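Local coordinates for protein (superoxide dismutase) (Sulfolobus acidocaldarius, PDB 1B06) that catalyses the dismutation of superoxide radicals into hydrogen peroxide and oxygen, using one iron ion per subunit, at residues F116-F119 with K120-S124; L60-G63 with Q64-L67; H37-G40 with Y41-A45. One frame throughout, in Å; residues are numbered along the deposited sequence.

Interaction 1: residues F116-F119 with K120-S124; sequences FDRF and KQVFS
Arg118 and Gln121, one turn apart on helix 116-129, meet through their polar ends. Arg118 NE donates to Gln121 OE1 at 3.3 Å, with the oxygen lying in the guanidinium plane at its edge. The bond is less well aimed from the amide's side, since NE stands above the Gln121 carbonyl plane, and the two flat groups are turned 70° apart. Arg118 NH2 adds a weak bond to the same oxygen, while NH1 looks elsewhere, to the backbone O of Ile56 of the second subunit. A bend at chi2 (-84°) helps bring the guanidinium back over the next turn, where Val122 CG2 lies against one of its faces, 3.7 Å from Arg118 CZ.

The apolar contacts run down other sides of the helix. Phe119 and Phe123 lie side by side and point the same way, Phe119 CZ reaching Phe123 CD2 at 3.8 Å with the ring planes at 41°. Phe123 CB sits over one face of the Phe119 ring, toward its rim. Nearer the helix start, Lys120 crosses the Phe116 ring at a slant and touches it with CD, 3.5 Å from Phe116 CZ.

Four backbone bonds of the i to i+4 kind hold these turns, the shortest from Phe123 N to Phe119 O at 2.7 Å. Further along, Ser124 OG and Ser124 N reach Lys120 O from opposite faces of its carbonyl plane, and Trp192 NE1 also bonds to Ser124 OG.

This is an amphipathic helix of the C-terminal alpha/beta domain of iron/manganese superoxide dismutases: Phe119 and Phe123 pack on strands 134-140 and 165-170, and Arg118 reaches the subunit interface.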
loop_
_atom_site.group_PDB
_atom_site.type_symbol
_atom_site.label_atom_id
_atom_site.label_comp_id
_atom_site.label_asym_id
_atom_site.label_seq_id
_atom_site.Cartn_x
_atom_site.Cartn_y
_atom_site.Cartn_z
ATOM N N PHE A 116 29.924 5.175 13.771
ATOM C CA PHE A 116 29.384 3.919 13.261
ATOM C C PHE A 116 28.451 3.262 14.285
ATOM O O PHE A 116 27.480 2.603 13.921
ATOM C CB PHE A 116 30.531 2.967 12.910
ATOM C CG PHE A 116 30.075 1.626 12.424
ATOM C CD1 PHE A 116 29.243 1.522 11.315
ATOM C CD2 PHE A 116 30.469 0.464 13.079
ATOM C CE1 PHE A 116 28.809 0.280 10.863
ATOM C CE2 PHE A 116 30.041 -0.784 12.634
ATOM C CZ PHE A 116 29.209 -0.875 11.523
ATOM N N ASP A 117 28.747 3.447 15.567
ATOM C CA ASP A 117 27.925 2.869 16.623
ATOM C C ASP A 117 26.525 3.477 16.665
ATOM O O ASP A 117 25.550 2.759 16.858
ATOM C CB ASP A 117 28.609 3.038 17.980
ATOM C CG ASP A 117 29.777 2.083 18.162
ATOM O OD1 ASP A 117 29.574 0.856 18.032
ATOM O OD2 ASP A 117 30.901 2.554 18.432
ATOM N N ARG A 118 26.421 4.792 16.488
ATOM C CA ARG A 118 25.114 5.438 16.493
ATOM C C ARG A 118 24.359 4.997 15.250
ATOM O O ARG A 118 23.193 4.628 15.329
ATOM C CB ARG A 118 25.244 6.963 16.484
ATOM C CG ARG A 118 24.521 7.654 17.633
ATOM C CD ARG A 118 23.045 7.889 17.350
ATOM N NE ARG A 118 22.198 6.971 18.108
ATOM C CZ ARG A 118 20.922 7.190 18.423
ATOM N NH1 ARG A 118 20.310 8.308 18.054
ATOM N NH2 ARG A 118 20.247 6.272 19.090
ATOM N N PHE A 119 25.032 5.036 14.104
ATOM C CA PHE A 119 24.405 4.621 12.856
ATOM C C PHE A 119 23.809 3.230 13.023
ATOM O O PHE A 119 22.656 2.988 12.655
ATOM C CB PHE A 119 25.421 4.600 11.710
ATOM C CG PHE A 119 24.909 3.921 10.470
ATOM C CD1 PHE A 119 24.028 4.578 9.616
ATOM C CD2 PHE A 119 25.270 2.610 10.180
ATOM C CE1 PHE A 119 23.509 3.936 8.494
ATOM C CE2 PHE A 119 24.754 1.958 9.057
ATOM C CZ PHE A 119 23.872 2.625 8.216
ATOM N N LYS A 120 24.603 2.320 13.580
ATOM C CA LYS A 120 24.171 0.946 13.811
ATOM C C LYS A 120 22.914 0.915 14.673
ATOM O O LYS A 120 21.992 0.138 14.426
ATOM C CB LYS A 120 25.282 0.169 14.503
ATOM C CG LYS A 120 25.347 -1.281 14.129
ATOM C CD LYS A 120 26.785 -1.717 13.969
ATOM C CE LYS A 120 27.068 -2.944 14.798
ATOM N NZ LYS A 120 28.317 -2.794 15.579
ATOM N N GLN A 121 22.882 1.767 15.692
ATOM C CA GLN A 121 21.739 1.848 16.589
ATOM C C GLN A 121 20.498 2.343 15.860
ATOM O O GLN A 121 19.418 1.770 15.999
ATOM C CB GLN A 121 22.037 2.805 17.746
ATOM C CG GLN A 121 22.816 2.187 18.883
ATOM C CD GLN A 121 23.416 3.231 19.804
ATOM O OE1 GLN A 121 22.880 4.330 19.950
ATOM N NE2 GLN A 121 24.536 2.893 20.433
ATOM N N VAL A 122 20.653 3.419 15.092
ATOM C CA VAL A 122 19.537 4.004 14.358
ATOM C C VAL A 122 19.049 3.087 13.241
ATOM O O VAL A 122 17.840 2.942 13.034
ATOM C CB VAL A 122 19.913 5.371 13.760
ATOM C CG1 VAL A 122 18.713 5.967 13.036
ATOM C CG2 VAL A 122 20.370 6.307 14.864
ATOM N N PHE A 123 19.983 2.466 12.525
ATOM C CA PHE A 123 19.612 1.557 11.449
ATOM C C PHE A 123 18.857 0.350 12.008
ATOM O O PHE A 123 17.871 -0.108 11.424
ATOM C CB PHE A 123 20.851 1.081 10.688
ATOM C CG PHE A 123 20.531 0.329 9.424
ATOM C CD1 PHE A 123 20.241 -1.032 9.463
ATOM C CD2 PHE A 123 20.499 0.986 8.197
ATOM C CE1 PHE A 123 19.922 -1.728 8.295
ATOM C CE2 PHE A 123 20.182 0.298 7.021
ATOM C CZ PHE A 123 19.893 -1.060 7.071
ATOM N N SER A 124 19.320 -0.163 13.141
ATOM C CA SER A 124 18.673 -1.310 13.762
ATOM C C SER A 124 17.286 -0.933 14.282
ATOM O O SER A 124 16.338 -1.717 14.173
ATOM C CB SER A 124 19.537 -1.846 14.909
ATOM O OG SER A 124 20.700 -2.487 14.410
#

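Interaction 2: residues L60-G63 with Q64-L67; sequences LPQG and QYDL
Pro61 and Gln64 close a tight turn, with Gln64 N donating to Pro61 O at 3.0 Å. The side chain of Gln64 then doubles back over the proline. With CG anti to the carbonyl carbon (chi1 -66°) and the rest extended, its amide end comes to lie beside the pyrrolidine ring, where Gln64 OE1 is 3.5 Å from Pro61 CG and NE2 is 3.8 Å from Pro61 CD. An alanine here removes the amide and would probably strip Pro61 CG and CD of the cover it gives them, though the backbone turn bond is likely to remain.

Leu60 fills the angle between Gln64 and Tyr65. Its CD1 approaches Gln64 O at 3.7 Å, and CD2 touches Tyr65 CB at 3.9 Å. The Tyr65 ring folds back toward the turn: chi1 of 64° places CG between the backbone N and the carbonyl carbon, bringing CE2 to 3.5 Å from Pro61 O. At the far end of the ring, Tyr65 OH passes Gln62 CG at 3.5 Å. A water molecule sits over the centre of one ring face, accepting from Gly63 N at 2.7 Å and donating to Tyr65 O, and in this way ties the turn to the chain that leaves it.

In the next shell, Gln64 O accepts from Arg51 NH2 of helix 27-57. Tyr65 OH bonds to Glu125 of the second subunit, and Asp66 forms a salt bridge with Arg51 of the third subunit.

Pro61 to Gln64 is a type II beta turn, with glycine at its third position (phi 99°), in the loop that joins the two long helices of the alpha-hairpin domain, here built into subunit contacts.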
loop_
_atom_site.group_PDB
_atom_site.type_symbol
_atom_site.label_atom_id
_atom_site.label_comp_id
_atom_site.label_asym_id
_atom_site.label_seq_id
_atom_site.Cartn_x
_atom_site.Cartn_y
_atom_site.Cartn_z
ATOM N N LEU A 60 -2.382 -10.709 -27.797
ATOM C CA LEU A 60 -3.256 -10.797 -26.635
ATOM C C LEU A 60 -4.193 -9.599 -26.768
ATOM O O LEU A 60 -3.838 -8.474 -26.403
ATOM C CB LEU A 60 -2.439 -10.700 -25.342
ATOM C CG LEU A 60 -3.116 -11.092 -24.024
ATOM C CD1 LEU A 60 -3.582 -12.542 -24.088
ATOM C CD2 LEU A 60 -2.137 -10.892 -22.867
ATOM N N PRO A 61 -5.395 -9.823 -27.321
ATOM C CA PRO A 61 -6.398 -8.770 -27.521
ATOM C C PRO A 61 -7.094 -8.272 -26.257
ATOM O O PRO A 61 -7.151 -8.973 -25.244
ATOM C CB PRO A 61 -7.383 -9.404 -28.498
ATOM C CG PRO A 61 -7.293 -10.860 -28.213
ATOM C CD PRO A 61 -5.866 -11.131 -27.810
ATOM N N GLN A 62 -7.622 -7.054 -26.330
ATOM C CA GLN A 62 -8.327 -6.458 -25.206
ATOM C C GLN A 62 -9.424 -7.410 -24.780
ATOM O O GLN A 62 -10.105 -7.995 -25.618
ATOM C CB GLN A 62 -8.944 -5.122 -25.612
ATOM C CG GLN A 62 -7.932 -4.011 -25.799
ATOM C CD GLN A 62 -8.315 -2.750 -25.051
ATOM O OE1 GLN A 62 -8.775 -2.804 -23.907
ATOM N NE2 GLN A 62 -8.127 -1.602 -25.694
ATOM N N GLY A 63 -9.592 -7.563 -23.473
ATOM C CA GLY A 63 -10.607 -8.460 -22.967
ATOM C C GLY A 63 -10.003 -9.790 -22.573
ATOM O O GLY A 63 -10.679 -10.629 -21.990
ATOM N N GLN A 64 -8.726 -9.987 -22.884
ATOM C CA GLN A 64 -8.062 -11.236 -22.539
ATOM C C GLN A 64 -6.930 -10.999 -21.553
ATOM O O GLN A 64 -6.034 -11.828 -21.398
ATOM C CB GLN A 64 -7.553 -11.928 -23.808
ATOM C CG GLN A 64 -8.692 -12.381 -24.717
ATOM C CD GLN A 64 -8.267 -13.368 -25.792
ATOM O OE1 GLN A 64 -8.997 -13.588 -26.760
ATOM N NE2 GLN A 64 -7.095 -13.966 -25.632
ATOM N N TYR A 65 -6.986 -9.854 -20.880
ATOM C CA TYR A 65 -5.990 -9.500 -19.880
ATOM C C TYR A 65 -6.506 -8.380 -18.987
ATOM O O TYR A 65 -7.465 -7.700 -19.331
ATOM C CB TYR A 65 -4.685 -9.061 -20.550
ATOM C CG TYR A 65 -4.806 -7.808 -21.387
ATOM C CD1 TYR A 65 -4.758 -6.541 -20.800
ATOM C CD2 TYR A 65 -4.954 -7.884 -22.767
ATOM C CE1 TYR A 65 -4.855 -5.385 -21.569
ATOM C CE2 TYR A 65 -5.052 -6.735 -23.546
ATOM C CZ TYR A 65 -5.001 -5.491 -22.942
ATOM O OH TYR A 65 -5.089 -4.358 -23.711
ATOM N N ASP A 66 -5.869 -8.213 -17.832
ATOM C CA ASP A 66 -6.222 -7.160 -16.887
ATOM C C ASP A 66 -4.901 -6.470 -16.563
ATOM O O ASP A 66 -4.159 -6.892 -15.676
ATOM C CB ASP A 66 -6.857 -7.766 -15.643
ATOM C CG ASP A 66 -8.122 -8.526 -15.963
ATOM O OD1 ASP A 66 -9.201 -7.896 -15.987
ATOM O OD2 ASP A 66 -8.041 -9.752 -16.199
ATOM N N LEU A 67 -4.618 -5.415 -17.321
ATOM C CA LEU A 67 -3.384 -4.645 -17.212
ATOM C C LEU A 67 -2.805 -4.428 -15.822
ATOM O O LEU A 67 -1.609 -4.637 -15.615
ATOM C CB LEU A 67 -3.560 -3.289 -17.901
ATOM C CG LEU A 67 -2.269 -2.619 -18.383
ATOM C CD1 LEU A 67 -1.381 -3.637 -19.099
ATOM C CD2 LEU A 67 -2.618 -1.468 -19.301
HETATM O O HOH W 1 -8.388 -5.804 -21.761
#

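Interaction 3: residues H37-G40 with Y41-A45; sequences HHKG and YVNGA
The iron site of this superoxide dismutase is flanked by helix 27-57, and one turn of that helix brings the Tyr41 ring against the backbone carbonyl of His37. Tyr41 N donates to His37 O at 3.1 Å, and the same carbonyl oxygen lies over one face of the Tyr41 ring, 3.2 Å from CD2. The ring is brought there by its first torsion (chi1 -66°), which sets CG beside the backbone N. Tyr41 CE2 also touches His37 CB at 4.2 Å.

On another side of the helix, Val42 CG2 meets His38 CD2 at 4.1 Å, the two side chains crossing at a slant. Lys39 and Asn43 run side by side, pointing the same way, with Lys39 CG 3.9 Å from Asn43 OD1. Gly44 N bonds to Gly40 O at 2.8 Å.

Outward from the turn, Tyr41 OH bonds to His155 NE2, and its ring meets that of the iron ligand His84. The His37 ring stacks on that of His174, another ligand, while His37 NE2 bonds to Tyr177 OH of the fourth subunit. Helix 67-89 lies alongside: His81 bonds to His38 and touches Val42, Trp88 bonds to His38, and Asn77 packs on Tyr41 and Ala45.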
loop_
_atom_site.group_PDB
_atom_site.type_symbol
_atom_site.label_atom_id
_atom_site.label_comp_id
_atom_site.label_asym_id
_atom_site.label_seq_id
_atom_site.Cartn_x
_atom_site.Cartn_y
_atom_site.Cartn_z
ATOM N N HIS A 37 13.044 -18.907 -3.587
ATOM C CA HIS A 37 12.476 -17.571 -3.717
ATOM C C HIS A 37 13.039 -16.712 -4.852
ATOM O O HIS A 37 12.293 -16.282 -5.731
ATOM C CB HIS A 37 12.599 -16.830 -2.376
ATOM C CG HIS A 37 11.899 -17.519 -1.246
ATOM N ND1 HIS A 37 10.547 -17.382 -1.013
ATOM C CD2 HIS A 37 12.357 -18.372 -0.298
ATOM C CE1 HIS A 37 10.202 -18.119 0.028
ATOM N NE2 HIS A 37 11.282 -18.730 0.482
ATOM N N HIS A 38 14.343 -16.454 -4.844
ATOM C CA HIS A 38 14.927 -15.618 -5.886
ATOM C C HIS A 38 14.635 -16.149 -7.287
ATOM O O HIS A 38 14.195 -15.406 -8.161
ATOM C CB HIS A 38 16.435 -15.477 -5.678
ATOM C CG HIS A 38 17.056 -14.376 -6.483
ATOM N ND1 HIS A 38 18.360 -13.971 -6.306
ATOM C CD2 HIS A 38 16.562 -13.619 -7.491
ATOM C CE1 HIS A 38 18.645 -13.014 -7.171
ATOM N NE2 HIS A 38 17.570 -12.781 -7.902
ATOM N N LYS A 39 14.877 -17.436 -7.504
ATOM C CA LYS A 39 14.622 -18.031 -8.809
ATOM C C LYS A 39 13.170 -17.804 -9.213
ATOM O O LYS A 39 12.864 -17.544 -10.370
ATOM C CB LYS A 39 14.905 -19.531 -8.765
ATOM C CG LYS A 39 14.550 -20.266 -10.044
ATOM C CD LYS A 39 15.781 -20.924 -10.656
ATOM C CE LYS A 39 15.788 -22.446 -10.450
ATOM N NZ LYS A 39 14.808 -22.916 -9.420
ATOM N N GLY A 40 12.274 -17.911 -8.244
ATOM C CA GLY A 40 10.864 -17.726 -8.522
ATOM C C GLY A 40 10.504 -16.327 -8.983
ATOM O O GLY A 40 9.587 -16.153 -9.784
ATOM N N TYR A 41 11.218 -15.325 -8.480
ATOM C CA TYR A 41 10.944 -13.942 -8.861
ATOM C C TYR A 41 11.377 -13.704 -10.299
ATOM O O TYR A 41 10.745 -12.946 -11.025
ATOM C CB TYR A 41 11.669 -12.968 -7.925
ATOM C CG TYR A 41 11.178 -12.992 -6.484
ATOM C CD1 TYR A 41 9.813 -12.917 -6.181
ATOM C CD2 TYR A 41 12.080 -13.099 -5.422
ATOM C CE1 TYR A 41 9.362 -12.952 -4.855
ATOM C CE2 TYR A 41 11.637 -13.135 -4.094
ATOM C CZ TYR A 41 10.283 -13.063 -3.819
ATOM O OH TYR A 41 9.858 -13.116 -2.511
ATOM N N VAL A 42 12.461 -14.353 -10.706
ATOM C CA VAL A 42 12.960 -14.210 -12.065
ATOM C C VAL A 42 11.977 -14.883 -13.015
ATOM O O VAL A 42 11.649 -14.340 -14.067
ATOM C CB VAL A 42 14.344 -14.864 -12.219
ATOM C CG1 VAL A 42 14.743 -14.909 -13.685
ATOM C CG2 VAL A 42 15.372 -14.085 -11.415
ATOM N N ASN A 43 11.502 -16.066 -12.636
ATOM C CA ASN A 43 10.551 -16.794 -13.462
ATOM C C ASN A 43 9.235 -16.024 -13.548
ATOM O O ASN A 43 8.637 -15.920 -14.620
ATOM C CB ASN A 43 10.284 -18.189 -12.887
ATOM C CG ASN A 43 11.425 -19.166 -13.148
ATOM O OD1 ASN A 43 11.552 -20.179 -12.460
ATOM N ND2 ASN A 43 12.259 -18.864 -14.141
ATOM N N GLY A 44 8.787 -15.491 -12.414
ATOM C CA GLY A 44 7.542 -14.741 -12.388
ATOM C C GLY A 44 7.603 -13.496 -13.254
ATOM O O GLY A 44 6.661 -13.172 -13.972
ATOM N N ALA A 45 8.730 -12.796 -13.192
ATOM C CA ALA A 45 8.918 -11.591 -13.976
ATOM C C ALA A 45 8.900 -11.914 -15.467
ATOM O O ALA A 45 8.206 -11.256 -16.244
ATOM C CB ALA A 45 10.243 -10.927 -13.603
#

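Following the chain from the N terminus, interaction 3 comes first, within helix 27-57 and beside the iron. Interaction 2 follows in the loop after that helix, where the chain turns back into helix 67-89; their centres are about 23 Å apart, both in the alpha-hairpin domain. Interaction 1 comes last, in helix 116-129 of the C-terminal domain, with its centre about 49 Å from that of interaction 2 and on the other side of the chain's centre. Each contact is local and closes only its own turn; the three run in series, without nesting or crossing. Between them they mark the metal side of the hairpin, its distant bend and a helix packed on the C-terminal sheet.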